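Long-range contacts in peptide-binding protein (Photobacterium damsela subsp. piscicida, PDB 6SQX), which cleaves the peptidoglycan of potentially competing bacteria, acting as a secreted endopeptidase of the NlpC/P60 family: residues D33-Y37 against M400-E404; I90-N95 against M126-F131; T97-Y101 against R152-T156; H395-M400 against A411-P417. One frame throughout, in Å; residues are numbered along the deposited sequence.

Interaction 1: D33-Y37 against M400-E404; sequences DAFHY and MGTTE. With EDO (1,2-ethanediol), chain O.
The far end of the NlpC/P60 hairpin strand 395-405 meets a short 3-10 turn from the N-terminal region, and Y37 makes most of the junction by lying across M400 and T403. Its ring presents one edge to T403: the CB of that threonine lies in the ring plane, and Y37 CE1 comes within 3.3 Å of T403 OG1. On the opposite side of the ring, M400 brings its methyl CE to 3.7 Å from Y37 CD2, approaching obliquely. The methionine gets there by a bend at its last torsion (chi3 59°), which also brings CE to 4.4 Å from the CB of A34. H36 CB lies over one face of the Y37 ring, toward its rim, and the hydroxyl of Y37 bonds to the carbonyl of T31, fixing the ring at its outer end. In fold terms, the turn is wedged between the hairpin end of strand 395-405 in the papain-like sheet and helix 298-308, whose A302 and I305 pack on A34. An Asx turn shapes its start, D33 OD1 accepting from F35 N at 3.0 Å, from above the carboxylate plane; N306 bonds the same oxygen. No direct hydrogen bond crosses the contact, so water does the polar work. One water donates to both Y37 O and M400 O, 2.7 Å from each. A second donates to H36 O and sits 2.7 Å from T403 OG1. An ethanediol, probably from the crystallisation liquor, lies nearby beside the H36 ring, but its placement is doubtful.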
loop_
_atom_site.group_PDB
_atom_site.type_symbol
_atom_site.label_atom_id
_atom_site.label_comp_id
_atom_site.label_asym_id
_atom_site.label_seq_id
_atom_site.Cartn_x
_atom_site.Cartn_y
_atom_site.Cartn_z
ATOM N N ASP A 33 -3.650 -20.755 -3.326
ATOM C CA ASP A 33 -2.668 -20.918 -4.393
ATOM C C ASP A 33 -3.273 -20.282 -5.638
ATOM O O ASP A 33 -4.297 -20.758 -6.133
ATOM C CB ASP A 33 -2.389 -22.403 -4.612
ATOM C CG ASP A 33 -1.344 -22.661 -5.704
ATOM O OD1 ASP A 33 -0.918 -21.734 -6.437
ATOM O OD2 ASP A 33 -0.885 -23.818 -5.851
ATOM N N ALA A 34 -2.668 -19.192 -6.117
ATOM C CA ALA A 34 -3.237 -18.486 -7.248
ATOM C C ALA A 34 -3.347 -19.386 -8.467
ATOM O O ALA A 34 -4.192 -19.148 -9.337
ATOM C CB ALA A 34 -2.379 -17.257 -7.591
ATOM N N PHE A 35 -2.529 -20.437 -8.558
ATOM C CA PHE A 35 -2.601 -21.270 -9.751
ATOM C C PHE A 35 -3.876 -22.099 -9.799
ATOM O O PHE A 35 -4.208 -22.623 -10.868
ATOM C CB PHE A 35 -1.387 -22.213 -9.830
ATOM C CG PHE A 35 -0.115 -21.519 -10.262
ATOM C CD1 PHE A 35 0.060 -21.150 -11.578
ATOM C CD2 PHE A 35 0.882 -21.216 -9.355
ATOM C CE1 PHE A 35 1.209 -20.525 -11.998
ATOM C CE2 PHE A 35 2.050 -20.570 -9.771
ATOM C CZ PHE A 35 2.198 -20.211 -11.101
ATOM N N HIS A 36 -4.577 -22.238 -8.662
ATOM C CA HIS A 36 -5.858 -22.948 -8.640
ATOM C C HIS A 36 -6.924 -22.207 -9.443
ATOM O O HIS A 36 -7.940 -22.804 -9.842
ATOM C CB HIS A 36 -6.303 -23.114 -7.182
ATOM C CG HIS A 36 -7.459 -24.036 -6.984
ATOM N ND1 HIS A 36 -7.331 -25.407 -7.017
ATOM C CD2 HIS A 36 -8.758 -23.785 -6.700
ATOM C CE1 HIS A 36 -8.510 -25.962 -6.778
ATOM N NE2 HIS A 36 -9.393 -24.999 -6.584
ATOM N N TYR A 37 -6.686 -20.927 -9.716
ATOM C CA TYR A 37 -7.646 -20.055 -10.379
ATOM C C TYR A 37 -7.158 -19.641 -11.754
ATOM O O TYR A 37 -7.668 -18.665 -12.319
ATOM C CB TYR A 37 -7.940 -18.830 -9.503
ATOM C CG TYR A 37 -8.195 -19.266 -8.071
ATOM C CD1 TYR A 37 -9.410 -19.851 -7.721
ATOM C CD2 TYR A 37 -7.192 -19.194 -7.096
ATOM C CE1 TYR A 37 -9.646 -20.319 -6.432
ATOM C CE2 TYR A 37 -7.417 -19.676 -5.785
ATOM C CZ TYR A 37 -8.656 -20.233 -5.473
ATOM O OH TYR A 37 -8.924 -20.697 -4.212
ATOM N N MET A 400 -10.306 -11.853 -9.073
ATOM C CA MET A 400 -9.575 -12.961 -9.690
ATOM C C MET A 400 -10.479 -13.889 -10.490
ATOM O O MET A 400 -10.028 -14.941 -10.919
ATOM C CB MET A 400 -8.795 -13.770 -8.645
ATOM C CG MET A 400 -7.502 -13.076 -8.231
ATOM S SD MET A 400 -6.675 -13.998 -6.893
ATOM C CE MET A 400 -6.415 -15.626 -7.659
ATOM N N GLY A 401 -11.732 -13.515 -10.744
ATOM C CA GLY A 401 -12.627 -14.425 -11.438
ATOM C C GLY A 401 -13.510 -15.217 -10.489
ATOM O O GLY A 401 -14.014 -14.663 -9.495
ATOM N N THR A 402 -13.705 -16.512 -10.776
ATOM C CA THR A 402 -14.604 -17.355 -9.988
ATOM C C THR A 402 -13.937 -18.684 -9.636
ATOM O O THR A 402 -12.895 -19.057 -10.194
ATOM C CB THR A 402 -15.918 -17.633 -10.755
ATOM O OG1 THR A 402 -15.634 -18.317 -11.980
ATOM C CG2 THR A 402 -16.659 -16.336 -11.074
ATOM N N THR A 403 -14.569 -19.408 -8.704
ATOM C CA THR A 403 -14.157 -20.760 -8.360
ATOM C C THR A 403 -15.396 -21.520 -7.900
ATOM O O THR A 403 -16.431 -20.927 -7.590
ATOM C CB THR A 403 -13.063 -20.734 -7.270
ATOM O OG1 THR A 403 -12.386 -21.995 -7.214
ATOM C CG2 THR A 403 -13.632 -20.416 -5.896
ATOM N N GLU A 404 -15.273 -22.843 -7.824
ATOM C CA GLU A 404 -16.312 -23.670 -7.227
ATOM C C GLU A 404 -16.045 -23.784 -5.730
ATOM O O GLU A 404 -14.996 -24.286 -5.319
ATOM C CB GLU A 404 -16.297 -25.053 -7.866
ATOM C CG GLU A 404 -16.777 -25.060 -9.307
ATOM C CD GLU A 404 -18.253 -24.666 -9.464
ATOM O OE1 GLU A 404 -19.094 -25.095 -8.636
ATOM O OE2 GLU A 404 -18.566 -23.922 -10.426
HETATM C C1 EDO O . -12.253 -23.566 -4.483
HETATM O O1 EDO O . -12.247 -23.720 -5.897
HETATM C C2 EDO O . -10.833 -23.468 -3.975
HETATM O O2 EDO O . -10.837 -24.063 -2.714
HETATM O O HOH W 1 -10.932 -22.661 -9.336
HETATM O O HOH W 2 -9.548 -16.789 -12.804
#

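Interaction 2: I90-N95 against M126-F131; sequences ILKLEN and MNLKSF
E94 OE1 is held by the indole N-H of W209 and has the methyl CE of M126 pressed against it at 3.3 Å, so a bonded carboxylate oxygen also has an apolar methyl against it. The contact joins the start of helix 90-102 to the turn that follows helix 118-126, beside the antiparallel sheet of the SH3b1 domain, whose strands 198-203 and 206-211 lie under I90 and E94. F131 is central to the contact. Its CG stands anti to the backbone N (chi1 -179°), which extends the ring along the helix surface. L91 CB sits over one face of that ring while L91 CD1 runs back along the phenylalanine stem, 3.9 Å from F131 CG. At the ring's end, I90 brings CG2 to 3.5 Å from F131 CZ, the isoleucine running nearly perpendicular to the phenylalanine; the ring of H191 also meets F131. Further along the helix, L128 CD1 touches both E94 CB, at 3.8 Å, and N95 OD1, at 3.4 Å. The turn that positions L128 and F131 is bonded within itself. N127 leaves helix 118-126 with a positive phi of 48°, and its carbonyl oxygen accepts the backbone N-H of S130. The S130 hydroxyl donates to this same N127 O in the carbonyl plane, OG lying 3.0 Å away.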
loop_
_atom_site.group_PDB
_atom_site.type_symbol
_atom_site.label_atom_id
_atom_site.label_comp_id
_atom_site.label_asym_id
_atom_site.label_seq_id
_atom_site.Cartn_x
_atom_site.Cartn_y
_atom_site.Cartn_z
ATOM N N ILE A 90 0.720 21.354 1.368
ATOM C CA ILE A 90 1.403 20.542 2.383
ATOM C C ILE A 90 1.311 21.190 3.751
ATOM O O ILE A 90 1.004 20.521 4.748
ATOM C CB ILE A 90 2.863 20.246 1.987
ATOM C CG1 ILE A 90 2.871 19.356 0.732
ATOM C CG2 ILE A 90 3.664 19.650 3.190
ATOM C CD1 ILE A 90 4.230 19.123 0.086
ATOM N N LEU A 91 1.531 22.517 3.823
ATOM C CA LEU A 91 1.492 23.175 5.125
ATOM C C LEU A 91 0.097 23.077 5.745
ATOM O O LEU A 91 -0.043 22.828 6.955
ATOM C CB LEU A 91 1.946 24.630 4.985
ATOM C CG LEU A 91 2.026 25.482 6.265
ATOM C CD1 LEU A 91 2.939 24.787 7.300
ATOM C CD2 LEU A 91 2.538 26.881 5.893
ATOM N N LYS A 92 -0.950 23.216 4.925
ATOM C CA LYS A 92 -2.316 23.037 5.434
ATOM C C LYS A 92 -2.506 21.629 5.994
ATOM O O LYS A 92 -3.063 21.451 7.087
ATOM C CB LYS A 92 -3.342 23.327 4.333
ATOM C CG LYS A 92 -4.788 23.066 4.741
ATOM C CD LYS A 92 -5.735 23.187 3.542
ATOM C CE LYS A 92 -7.200 23.224 3.970
ATOM N NZ LYS A 92 -7.606 22.099 4.863
ATOM N N LEU A 93 -2.060 20.607 5.246
ATOM C CA LEU A 93 -2.205 19.228 5.728
ATOM C C LEU A 93 -1.468 19.022 7.046
ATOM O O LEU A 93 -1.952 18.306 7.928
ATOM C CB LEU A 93 -1.719 18.228 4.671
ATOM C CG LEU A 93 -2.589 17.993 3.425
ATOM C CD1 LEU A 93 -1.967 16.915 2.496
ATOM C CD2 LEU A 93 -4.034 17.611 3.755
ATOM N N GLU A 94 -0.273 19.601 7.180
ATOM C CA GLU A 94 0.473 19.470 8.423
ATOM C C GLU A 94 -0.267 20.110 9.579
ATOM O O GLU A 94 -0.403 19.512 10.654
ATOM C CB GLU A 94 1.865 20.069 8.273
ATOM C CG GLU A 94 2.736 19.279 7.280
ATOM C CD GLU A 94 2.939 17.840 7.718
ATOM O OE1 GLU A 94 3.527 17.647 8.809
ATOM O OE2 GLU A 94 2.503 16.938 6.962
ATOM N N ASN A 95 -0.761 21.323 9.371
ATOM C CA ASN A 95 -1.524 21.995 10.426
ATOM C C ASN A 95 -2.809 21.241 10.758
ATOM O O ASN A 95 -3.189 21.140 11.933
ATOM C CB ASN A 95 -1.830 23.445 10.037
ATOM C CG ASN A 95 -0.616 24.347 10.169
ATOM O OD1 ASN A 95 0.071 24.343 11.193
ATOM N ND2 ASN A 95 -0.355 25.133 9.139
ATOM N N MET A 126 8.072 19.961 15.042
ATOM C CA MET A 126 7.767 20.137 13.624
ATOM C C MET A 126 8.206 21.501 13.114
ATOM O O MET A 126 8.504 21.641 11.924
ATOM C CB MET A 126 6.271 19.933 13.361
ATOM C CG MET A 126 5.853 18.490 13.588
ATOM S SD MET A 126 4.063 18.288 13.659
ATOM C CE MET A 126 3.563 18.523 11.951
ATOM N N ASN A 127 8.219 22.511 13.984
ATOM C CA ASN A 127 8.737 23.848 13.658
ATOM C C ASN A 127 8.195 24.366 12.324
ATOM O O ASN A 127 8.947 24.739 11.418
ATOM C CB ASN A 127 10.266 23.859 13.683
ATOM C CG ASN A 127 10.845 25.258 13.481
ATOM O OD1 ASN A 127 10.229 26.260 13.855
ATOM N ND2 ASN A 127 12.010 25.330 12.860
ATOM N N LEU A 128 6.863 24.375 12.194
ATOM C CA LEU A 128 6.227 24.782 10.937
ATOM C C LEU A 128 6.357 26.265 10.628
ATOM O O LEU A 128 6.119 26.656 9.475
ATOM C CB LEU A 128 4.740 24.389 10.925
ATOM C CG LEU A 128 4.478 22.889 10.956
ATOM C CD1 LEU A 128 2.981 22.599 10.932
ATOM C CD2 LEU A 128 5.202 22.246 9.763
ATOM N N LYS A 129 6.744 27.084 11.599
ATOM C CA LYS A 129 6.946 28.490 11.282
ATOM C C LYS A 129 8.047 28.682 10.239
ATOM O O LYS A 129 8.063 29.706 9.540
ATOM C CB LYS A 129 7.207 29.308 12.553
ATOM C CG LYS A 129 8.483 28.922 13.287
ATOM C CD LYS A 129 8.787 29.922 14.409
ATOM C CE LYS A 129 10.182 29.707 14.995
ATOM N NZ LYS A 129 10.283 28.477 15.835
ATOM N N SER A 130 8.965 27.731 10.116
ATOM C CA SER A 130 10.051 27.813 9.147
ATOM C C SER A 130 9.776 27.020 7.866
ATOM O O SER A 130 10.680 26.854 7.048
ATOM C CB SER A 130 11.364 27.342 9.788
ATOM O OG SER A 130 11.332 25.945 10.053
ATOM N N PHE A 131 8.548 26.564 7.661
ATOM C CA PHE A 131 8.242 25.673 6.550
ATOM C C PHE A 131 8.364 26.392 5.208
ATOM O O PHE A 131 7.871 27.520 5.058
ATOM C CB PHE A 131 6.802 25.163 6.686
ATOM C CG PHE A 131 6.389 24.202 5.576
ATOM C CD1 PHE A 131 5.887 24.687 4.368
ATOM C CD2 PHE A 131 6.551 22.815 5.720
ATOM C CE1 PHE A 131 5.539 23.827 3.328
ATOM C CE2 PHE A 131 6.182 21.963 4.693
ATOM C CZ PHE A 131 5.682 22.450 3.493
#

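Interaction 3: T97-Y101 against R152-T156; sequences TIRYY and RSLPT. With EDO (1,2-ethanediol), chain I; EDO (1,2-ethanediol), chain H; EDO (1,2-ethanediol), chain U.
T97 and L154 lie alongside each other, pointing opposite ways, with T97 CG2 resting 3.7 Å from L154 CD2, where helix 90-102 packs on the loop between strands 149-152 and 177-181, beside the five-stranded sheet that includes the SH3b1 strands. The torsion of T97 (chi1 -58°) sorts its two branches: CG2 points anti to the backbone N and into the loop, also 3.7 Å from S153 O, while OG1 folds back to bond L93 O one turn earlier and takes a hydrogen bond from an ethanediol, probably from the crystallisation liquor. L154 answers with a fork: its methyl CD2 meets T97, and the other, CD1, approaches Y101 CD2 obliquely at 3.9 Å. M126 packs on L154 and I98, tying in helix 118-126. Y100 CD2 stands over the centre of one face of the Y101 ring, and F160 also meets it. A chi1 of 69° swings the S153 hydroxyl round toward the tyrosine. A water in the plane of the Y101 ring then bridges the pair, 2.6 Å from Y101 OH and 2.8 Å from S153 OG. The loop itself closes through an inverse gamma turn centred on P155, and R152 braces it: R152 NE donates almost straight to T156 O at 2.9 Å, in the guanidinium plane.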
loop_
_atom_site.group_PDB
_atom_site.type_symbol
_atom_site.label_atom_id
_atom_site.label_comp_id
_atom_site.label_asym_id
_atom_site.label_seq_id
_atom_site.Cartn_x
_atom_site.Cartn_y
_atom_site.Cartn_z
ATOM N N THR A 97 -3.214 18.041 10.585
ATOM C CA THR A 97 -2.880 16.829 11.332
ATOM C C THR A 97 -2.617 17.149 12.795
ATOM O O THR A 97 -3.109 16.447 13.691
ATOM C CB THR A 97 -1.671 16.149 10.679
ATOM O OG1 THR A 97 -1.986 15.865 9.312
ATOM C CG2 THR A 97 -1.310 14.846 11.394
ATOM N N ILE A 98 -1.873 18.230 13.058
ATOM C CA ILE A 98 -1.659 18.659 14.434
ATOM C C ILE A 98 -2.998 18.897 15.118
ATOM O O ILE A 98 -3.241 18.413 16.228
ATOM C CB ILE A 98 -0.787 19.930 14.474
ATOM C CG1 ILE A 98 0.642 19.620 14.053
ATOM C CG2 ILE A 98 -0.751 20.504 15.883
ATOM C CD1 ILE A 98 1.478 20.868 13.828
ATOM N N ARG A 99 -3.870 19.691 14.475
ATOM C CA ARG A 99 -5.170 20.006 15.060
ATOM C C ARG A 99 -5.980 18.746 15.338
ATOM O O ARG A 99 -6.678 18.653 16.365
ATOM C CB ARG A 99 -5.931 20.959 14.131
ATOM C CG ARG A 99 -7.199 21.564 14.718
ATOM C CD ARG A 99 -7.759 22.682 13.830
ATOM N NE ARG A 99 -8.173 22.208 12.512
ATOM C CZ ARG A 99 -7.487 22.409 11.385
ATOM N NH1 ARG A 99 -7.952 21.924 10.242
ATOM N NH2 ARG A 99 -6.351 23.104 11.391
ATOM N N TYR A 100 -5.925 17.781 14.422
ATOM C CA TYR A 100 -6.720 16.569 14.571
ATOM C C TYR A 100 -6.361 15.835 15.856
ATOM O O TYR A 100 -7.249 15.365 16.580
ATOM C CB TYR A 100 -6.488 15.663 13.370
ATOM C CG TYR A 100 -7.359 14.446 13.365
ATOM C CD1 TYR A 100 -8.602 14.456 12.753
ATOM C CD2 TYR A 100 -6.922 13.261 13.949
ATOM C CE1 TYR A 100 -9.403 13.308 12.740
ATOM C CE2 TYR A 100 -7.711 12.126 13.953
ATOM C CZ TYR A 100 -8.944 12.142 13.344
ATOM O OH TYR A 100 -9.710 10.996 13.363
ATOM N N TYR A 101 -5.061 15.715 16.157
ATOM C CA TYR A 101 -4.651 14.978 17.350
ATOM C C TYR A 101 -4.656 15.819 18.619
ATOM O O TYR A 101 -4.832 15.264 19.715
ATOM C CB TYR A 101 -3.296 14.309 17.118
ATOM C CG TYR A 101 -3.471 13.208 16.113
ATOM C CD1 TYR A 101 -4.158 12.045 16.467
ATOM C CD2 TYR A 101 -2.981 13.318 14.799
ATOM C CE1 TYR A 101 -4.353 11.025 15.553
ATOM C CE2 TYR A 101 -3.171 12.282 13.862
ATOM C CZ TYR A 101 -3.873 11.141 14.250
ATOM O OH TYR A 101 -4.082 10.135 13.341
ATOM N N ARG A 152 5.106 8.355 8.783
ATOM C CA ARG A 152 4.285 8.723 9.931
ATOM C C ARG A 152 3.604 10.076 9.678
ATOM O O ARG A 152 4.200 10.978 9.075
ATOM C CB ARG A 152 5.195 8.881 11.194
ATOM C CG ARG A 152 6.162 7.672 11.466
ATOM C CD ARG A 152 5.402 6.397 11.893
ATOM N NE ARG A 152 4.896 6.558 13.256
ATOM C CZ ARG A 152 3.986 5.780 13.830
ATOM N NH1 ARG A 152 3.462 4.777 13.112
ATOM N NH2 ARG A 152 3.607 6.010 15.092
ATOM N N SER A 153 2.380 10.243 10.182
ATOM C CA SER A 153 1.708 11.515 9.927
ATOM C C SER A 153 2.271 12.653 10.765
ATOM O O SER A 153 2.061 13.822 10.413
ATOM C CB SER A 153 0.221 11.367 10.165
ATOM O OG SER A 153 -0.077 11.173 11.531
ATOM N N LEU A 154 2.918 12.359 11.887
ATOM C CA LEU A 154 3.603 13.289 12.772
ATOM C C LEU A 154 4.968 12.689 13.058
ATOM O O LEU A 154 5.121 11.464 12.999
ATOM C CB LEU A 154 2.856 13.399 14.108
ATOM C CG LEU A 154 1.473 14.047 14.046
ATOM C CD1 LEU A 154 0.798 13.932 15.411
ATOM C CD2 LEU A 154 1.605 15.525 13.613
ATOM N N PRO A 155 5.959 13.504 13.386
ATOM C CA PRO A 155 7.327 12.954 13.597
ATOM C C PRO A 155 7.470 12.305 14.965
ATOM O O PRO A 155 8.034 12.871 15.914
ATOM C CB PRO A 155 8.219 14.190 13.451
ATOM C CG PRO A 155 7.321 15.350 13.871
ATOM C CD PRO A 155 5.957 14.978 13.307
ATOM N N THR A 156 6.944 11.081 15.057
ATOM C CA THR A 156 6.994 10.326 16.302
ATOM C C THR A 156 6.802 8.858 15.980
ATOM O O THR A 156 6.064 8.507 15.048
ATOM C CB THR A 156 5.904 10.768 17.308
ATOM O OG1 THR A 156 6.012 10.029 18.544
ATOM C CG2 THR A 156 4.509 10.572 16.730
HETATM C C1 EDO I . -1.164 14.172 6.342
HETATM O O1 EDO I . -0.993 13.791 7.717
HETATM C C2 EDO I . -0.211 13.327 5.511
HETATM O O2 EDO I . 0.993 13.182 6.257
HETATM C C1 EDO H . -8.447 8.159 14.868
HETATM O O1 EDO H . -9.171 9.289 15.395
HETATM C C2 EDO H . -9.360 7.330 13.980
HETATM O O2 EDO H . -10.492 6.887 14.768
HETATM C C1 EDO U . -6.425 8.242 9.991
HETATM O O1 EDO U . -7.081 7.255 9.194
HETATM C C2 EDO U . -7.426 8.932 10.905
HETATM O O2 EDO U . -6.868 10.185 11.311
HETATM O O HOH W 3 -2.700 10.304 11.102
#

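Interaction 4: H395-M400 against A411-P417; sequences HIGLYM and AIMFNAP
L398 and F414 form an antiparallel hydrogen-bonded pair at the tight middle of the hairpin made by strands 395-405 and 408-415, in the sheet of the papain-like NlpC/P60 fold. L398 N bonds F414 O at 2.8 Å, and F414 N returns a bond to L398 O. Next along, Y399 faces M413 as a non-hydrogen-bonded pair, and M413 CA comes within 3.1 Å of L398 O. G397 CA packs directly on the neighbouring strand, with N415 CB 3.7 Å away and M413 SD nearby. Helix 326-334 covers the face bearing L398 and F414. Toward the hairpin turn, M400 N bonds I412 O, M400 CB packs 3.7 Å from I412 CD1, and M400 SD lies on F414 CB at 3.6 Å. Toward H395 the pairing loosens. Water replaces the next backbone bond there, donating to I396 O and accepting from A416 N, and the partly exposed H395 ring bridges the wider gap with its edge. With chi1 at 71°, the N415 amide turns across the H395 ring, their planes 70° apart; T440 bonds its ND2. A416 O, at the ring edge, is buried without a partner. H395 NE2 donates to a lone pair of N415 OD1 at 2.7 Å, N-H...O angle 155°, in the plane of the imidazole.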
loop_
_atom_site.group_PDB
_atom_site.type_symbol
_atom_site.label_atom_id
_atom_site.label_comp_id
_atom_site.label_asym_id
_atom_site.label_seq_id
_atom_site.Cartn_x
_atom_site.Cartn_y
_atom_site.Cartn_z
ATOM N N HIS A 395 -12.587 -0.950 2.022
ATOM C CA HIS A 395 -11.884 -2.179 1.679
ATOM C C HIS A 395 -11.710 -2.231 0.170
ATOM O O HIS A 395 -12.502 -1.637 -0.577
ATOM C CB HIS A 395 -12.617 -3.445 2.155
ATOM C CG HIS A 395 -11.784 -4.679 2.005
ATOM N ND1 HIS A 395 -10.502 -4.770 2.516
ATOM C CD2 HIS A 395 -12.021 -5.834 1.340
ATOM C CE1 HIS A 395 -10.001 -5.957 2.203
ATOM N NE2 HIS A 395 -10.895 -6.616 1.486
ATOM N N ILE A 396 -10.657 -2.923 -0.285
ATOM C CA ILE A 396 -10.454 -3.096 -1.715
ATOM C C ILE A 396 -9.727 -4.423 -1.916
ATOM O O ILE A 396 -8.954 -4.859 -1.049
ATOM C CB ILE A 396 -9.711 -1.863 -2.315
ATOM C CG1 ILE A 396 -9.719 -1.888 -3.845
ATOM C CG2 ILE A 396 -8.258 -1.769 -1.763
ATOM C CD1 ILE A 396 -9.333 -0.486 -4.419
ATOM N N GLY A 397 -9.970 -5.059 -3.061
ATOM C CA GLY A 397 -9.230 -6.260 -3.434
ATOM C C GLY A 397 -9.123 -6.385 -4.940
ATOM O O GLY A 397 -9.718 -5.601 -5.700
ATOM N N LEU A 398 -8.342 -7.362 -5.389
ATOM C CA LEU A 398 -8.097 -7.603 -6.809
ATOM C C LEU A 398 -8.979 -8.760 -7.273
ATOM O O LEU A 398 -8.759 -9.905 -6.875
ATOM C CB LEU A 398 -6.617 -7.923 -7.056
ATOM C CG LEU A 398 -6.256 -8.263 -8.509
ATOM C CD1 LEU A 398 -6.517 -7.041 -9.386
ATOM C CD2 LEU A 398 -4.808 -8.747 -8.598
ATOM N N TYR A 399 -9.988 -8.474 -8.091
ATOM C CA TYR A 399 -10.854 -9.519 -8.637
ATOM C C TYR A 399 -10.034 -10.571 -9.370
ATOM O O TYR A 399 -9.174 -10.237 -10.186
ATOM C CB TYR A 399 -11.796 -8.850 -9.638
ATOM C CG TYR A 399 -12.766 -9.774 -10.338
ATOM C CD1 TYR A 399 -13.779 -10.424 -9.632
ATOM C CD2 TYR A 399 -12.712 -9.957 -11.721
ATOM C CE1 TYR A 399 -14.702 -11.260 -10.293
ATOM C CE2 TYR A 399 -13.626 -10.769 -12.385
ATOM C CZ TYR A 399 -14.620 -11.419 -11.676
ATOM O OH TYR A 399 -15.505 -12.213 -12.367
ATOM N N MET A 400 -10.306 -11.853 -9.073
ATOM C CA MET A 400 -9.575 -12.961 -9.690
ATOM C C MET A 400 -10.479 -13.889 -10.490
ATOM O O MET A 400 -10.028 -14.941 -10.919
ATOM C CB MET A 400 -8.795 -13.770 -8.645
ATOM C CG MET A 400 -7.502 -13.076 -8.231
ATOM S SD MET A 400 -6.675 -13.998 -6.893
ATOM C CE MET A 400 -6.415 -15.626 -7.659
ATOM N N ALA A 411 -17.518 -15.668 -6.884
ATOM C CA ALA A 411 -16.481 -14.720 -7.267
ATOM C C ALA A 411 -15.423 -14.604 -6.160
ATOM O O ALA A 411 -15.739 -14.688 -4.968
ATOM C CB ALA A 411 -17.114 -13.361 -7.546
ATOM N N ILE A 412 -14.157 -14.376 -6.559
ATOM C CA ILE A 412 -13.025 -14.375 -5.626
ATOM C C ILE A 412 -12.123 -13.160 -5.840
ATOM O O ILE A 412 -12.139 -12.515 -6.897
ATOM C CB ILE A 412 -12.181 -15.672 -5.714
ATOM C CG1 ILE A 412 -11.655 -15.825 -7.153
ATOM C CG2 ILE A 412 -13.023 -16.910 -5.345
ATOM C CD1 ILE A 412 -10.469 -16.728 -7.282
ATOM N N MET A 413 -11.330 -12.851 -4.810
ATOM C CA MET A 413 -10.398 -11.735 -4.909
ATOM C C MET A 413 -9.147 -12.002 -4.074
ATOM O O MET A 413 -9.180 -12.701 -3.054
ATOM C CB MET A 413 -11.071 -10.410 -4.464
ATOM C CG MET A 413 -11.681 -10.537 -3.026
ATOM S SD MET A 413 -12.210 -8.892 -2.474
ATOM C CE MET A 413 -12.994 -9.285 -0.926
ATOM N N PHE A 414 -8.048 -11.394 -4.502
ATOM C CA PHE A 414 -6.804 -11.365 -3.737
ATOM C C PHE A 414 -6.853 -10.104 -2.885
ATOM O O PHE A 414 -7.095 -9.004 -3.429
ATOM C CB PHE A 414 -5.634 -11.293 -4.715
ATOM C CG PHE A 414 -4.301 -11.064 -4.072
ATOM C CD1 PHE A 414 -3.745 -12.011 -3.214
ATOM C CD2 PHE A 414 -3.536 -9.951 -4.412
ATOM C CE1 PHE A 414 -2.465 -11.814 -2.661
ATOM C CE2 PHE A 414 -2.269 -9.762 -3.874
ATOM C CZ PHE A 414 -1.722 -10.701 -3.005
ATOM N N ASN A 415 -6.696 -10.218 -1.565
ATOM C CA ASN A 415 -6.887 -9.029 -0.740
ATOM C C ASN A 415 -6.263 -9.210 0.637
ATOM O O ASN A 415 -5.912 -10.330 1.033
ATOM C CB ASN A 415 -8.388 -8.632 -0.689
ATOM C CG ASN A 415 -9.286 -9.599 0.128
ATOM O OD1 ASN A 415 -10.035 -9.179 1.010
ATOM N ND2 ASN A 415 -9.244 -10.884 -0.197
ATOM N N ALA A 416 -6.115 -8.100 1.364
ATOM C CA ALA A 416 -5.640 -8.079 2.740
ATOM C C ALA A 416 -6.765 -7.488 3.576
ATOM O O ALA A 416 -6.898 -6.262 3.663
ATOM C CB ALA A 416 -4.362 -7.239 2.898
ATOM N N PRO A 417 -7.616 -8.314 4.173
ATOM C CA PRO A 417 -8.691 -7.803 5.027
ATOM C C PRO A 417 -8.334 -7.932 6.495
ATOM O O PRO A 417 -7.649 -8.897 6.872
ATOM C CB PRO A 417 -9.844 -8.747 4.701
ATOM C CG PRO A 417 -9.162 -10.100 4.461
ATOM C CD PRO A 417 -7.771 -9.745 3.852
HETATM O O HOH W 4 -6.466 -5.931 -0.556
#

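In the fold
Two pairs of contacts sit on opposite sides of the chain's centre. Interactions 1 and 4 both use strand 395-405 of the NlpC/P60 sheet, share M400 and lie 12 Å apart between centres; Y37 CD1 packs on I412 CD1 at 3.3 Å, so the N-terminal turn touches both strands of the hairpin. Helix 326-334, which backs that hairpin, starts just after C324, modified to cysteinesulfonic acid. Interactions 2 and 3 lie 11 Å apart between centres on helix 90-102, beside the SH3b1 domain, and M126 couples them, its SD 3.7 Å from both I98 CD1 and L154 CD2. Interactions 3 and 4 come no nearer than about 17 Å between nearest atoms.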